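Long-range contact in UDP-glucose 4-epimerase (Campylobacter jejuni subsp. jejuni serotype O:2, PDB 7K3P), which probably interconverts UDP-glucose and UDP-galactose, and their N-acetylated counterparts, by inverting C4 of the sugar with the help of bound NAD: residues Lys208-Ile213 with Cys241-Ile246. The protein carries 2 engineered substitutions. Sequence-based numbering, arbitrary orientation.
With ACT (acetate ion), chain G.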
loop_
_atom_site.group_PDB
_atom_site.type_symbol
_atom_site.label_atom_id
_atom_site.label_comp_id
_atom_site.label_asym_id
_atom_site.label_seq_id
_atom_site.Cartn_x
_atom_site.Cartn_y
_atom_site.Cartn_z
ATOM N N LYS A 208 22.024 -0.205 -13.569
ATOM C CA LYS A 208 21.103 0.023 -14.680
ATOM C C LYS A 208 21.433 1.335 -15.378
ATOM O O LYS A 208 22.037 2.231 -14.774
ATOM C CB LYS A 208 19.657 0.055 -14.179
ATOM C CG LYS A 208 19.115 -1.305 -13.725
ATOM C CD LYS A 208 18.825 -2.229 -14.908
ATOM C CE LYS A 208 18.332 -3.600 -14.438
ATOM N NZ LYS A 208 17.947 -4.484 -15.583
ATOM N N ALA A 209 21.018 1.455 -16.639
ATOM C CA ALA A 209 21.339 2.633 -17.437
ATOM C C ALA A 209 20.604 3.875 -16.937
ATOM O O ALA A 209 20.958 4.991 -17.305
ATOM C CB ALA A 209 21.037 2.387 -18.935
ATOM N N THR A 210 19.572 3.679 -16.114
ATOM C CA THR A 210 18.842 4.804 -15.525
ATOM C C THR A 210 19.746 5.583 -14.563
ATOM O O THR A 210 19.447 6.728 -14.214
ATOM C CB THR A 210 17.578 4.335 -14.779
ATOM O OG1 THR A 210 17.901 3.169 -14.018
ATOM C CG2 THR A 210 16.479 3.984 -15.756
ATOM N N LEU A 211 20.854 4.965 -14.152
ATOM C CA LEU A 211 21.806 5.590 -13.229
ATOM C C LEU A 211 23.054 6.067 -13.980
ATOM O O LEU A 211 24.104 6.312 -13.367
ATOM C CB LEU A 211 22.207 4.599 -12.129
ATOM C CG LEU A 211 21.104 4.193 -11.148
ATOM C CD1 LEU A 211 21.504 2.979 -10.292
ATOM C CD2 LEU A 211 20.795 5.379 -10.265
ATOM N N LEU A 212 22.937 6.190 -15.302
ATOM C CA LEU A 212 24.084 6.539 -16.157
ATOM C C LEU A 212 24.823 7.827 -15.760
ATOM O O LEU A 212 26.054 7.858 -15.723
ATOM C CB LEU A 212 23.653 6.619 -17.621
ATOM C CG LEU A 212 24.641 7.356 -18.536
ATOM C CD1 LEU A 212 25.926 6.567 -18.722
ATOM C CD2 LEU A 212 24.006 7.678 -19.874
ATOM N N ILE A 213 24.081 8.889 -15.467
ATOM C CA ILE A 213 24.724 10.136 -15.051
ATOM C C ILE A 213 25.463 9.984 -13.712
ATOM O O ILE A 213 26.577 10.493 -13.548
ATOM C CB ILE A 213 23.733 11.297 -14.988
ATOM C CG1 ILE A 213 23.121 11.526 -16.369
ATOM C CG2 ILE A 213 24.427 12.562 -14.521
ATOM C CD1 ILE A 213 22.798 12.986 -16.664
ATOM N N CYS A 241 22.221 3.192 -25.490
ATOM C CA CYS A 241 20.936 3.328 -24.804
ATOM C C CYS A 241 20.552 4.793 -24.560
ATOM O O CYS A 241 21.405 5.634 -24.298
ATOM C CB CYS A 241 20.950 2.554 -23.468
ATOM S SG CYS A 241 20.765 0.752 -23.715
ATOM N N ILE A 242 19.254 5.072 -24.651
ATOM C CA ILE A 242 18.720 6.396 -24.368
ATOM C C ILE A 242 17.912 6.362 -23.062
ATOM O O ILE A 242 16.990 5.555 -22.900
ATOM C CB ILE A 242 17.838 6.899 -25.535
ATOM C CG1 ILE A 242 18.711 7.117 -26.781
ATOM C CG2 ILE A 242 17.113 8.193 -25.143
ATOM C CD1 ILE A 242 17.946 7.510 -28.030
ATOM N N ARG A 243 18.274 7.229 -22.124
ATOM C CA ARG A 243 17.570 7.281 -20.845
ATOM C C ARG A 243 17.201 8.710 -20.466
ATOM O O ARG A 243 17.677 9.666 -21.077
ATOM C CB ARG A 243 18.411 6.641 -19.731
ATOM C CG ARG A 243 18.601 5.136 -19.906
ATOM C CD ARG A 243 17.261 4.414 -19.881
ATOM N NE ARG A 243 17.418 2.958 -19.883
ATOM C CZ ARG A 243 17.496 2.204 -20.977
ATOM N NH1 ARG A 243 17.446 2.757 -22.183
ATOM N NH2 ARG A 243 17.626 0.883 -20.867
ATOM N N ASP A 244 16.394 8.829 -19.417
ATOM C CA ASP A 244 15.756 10.071 -19.037
ATOM C C ASP A 244 16.414 10.604 -17.751
ATOM O O ASP A 244 16.445 9.912 -16.717
ATOM C CB ASP A 244 14.267 9.769 -18.836
ATOM C CG ASP A 244 13.421 11.014 -18.700
ATOM O OD1 ASP A 244 13.718 11.841 -17.812
ATOM O OD2 ASP A 244 12.446 11.144 -19.478
ATOM N N PHE A 245 16.984 11.808 -17.830
ATOM C CA PHE A 245 17.603 12.467 -16.672
ATOM C C PHE A 245 17.064 13.888 -16.545
ATOM O O PHE A 245 16.588 14.463 -17.526
ATOM C CB PHE A 245 19.125 12.509 -16.830
ATOM C CG PHE A 245 19.718 11.184 -17.166
ATOM C CD1 PHE A 245 19.985 10.258 -16.161
ATOM C CD2 PHE A 245 19.984 10.845 -18.485
ATOM C CE1 PHE A 245 20.515 9.017 -16.469
ATOM C CE2 PHE A 245 20.516 9.608 -18.803
ATOM C CZ PHE A 245 20.785 8.690 -17.788
ATOM N N ILE A 246 17.133 14.465 -15.349
ATOM C CA ILE A 246 16.604 15.813 -15.172
ATOM C C ILE A 246 17.444 16.653 -14.207
ATOM O O ILE A 246 18.012 16.134 -13.232
ATOM C CB ILE A 246 15.120 15.791 -14.747
ATOM C CG1 ILE A 246 14.503 17.182 -14.895
ATOM C CG2 ILE A 246 14.969 15.247 -13.306
ATOM C CD1 ILE A 246 12.984 17.155 -14.906
HETATM C C ACT G . 17.462 0.253 -17.596
HETATM O O ACT G . 17.903 -0.665 -18.341
HETATM O OXT ACT G . 18.031 1.373 -17.650
HETATM C CH3 ACT G . 16.316 0.025 -16.660
HETATM O O HOH W 1 16.948 7.766 -15.126
#
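Thr210 and Arg243 bring the backbones nearest, their CA atoms 6.0 Å apart, where the 3-10 turn leading into helix 212-220 passes over strand 242-246. Phe245 meets all four of Ala209, Thr210, Leu212 and Ile213. Ile213 lays CG1 over the centre of one face of the Phe245 ring, a CH-pi contact 3.5 Å from its centroid and 15° off the normal. The side chains of Leu212 and Phe245 cross at about a right angle, with Leu212 CB 3.5 Å from Phe245 CZ. At the ring edge sits Ala209 O, which also accepts the N-H of Leu212 and touches Arg243 CG. The bent Arg243 chain carries its guanidinium under Ala209 CB. Arg243 NE and NH2 grip the two oxygens of an acetate, probably from the crystallisation liquor, nearly straight, while Arg243 NH1 returns to Ile242 O in the guanidinium plane, 2.9 Å away. A water bridges the segments, donating to Thr210 O and Asp244 O. Around this, helix 280-291 packs on Leu212 and Ile213, helix 330-343 on Ile213, and strand 309-312 pairs with strand 242-246, so the contact seats the start of helix 212-220 against the five-stranded mixed sheet beside the NAD-binding Rossmann fold.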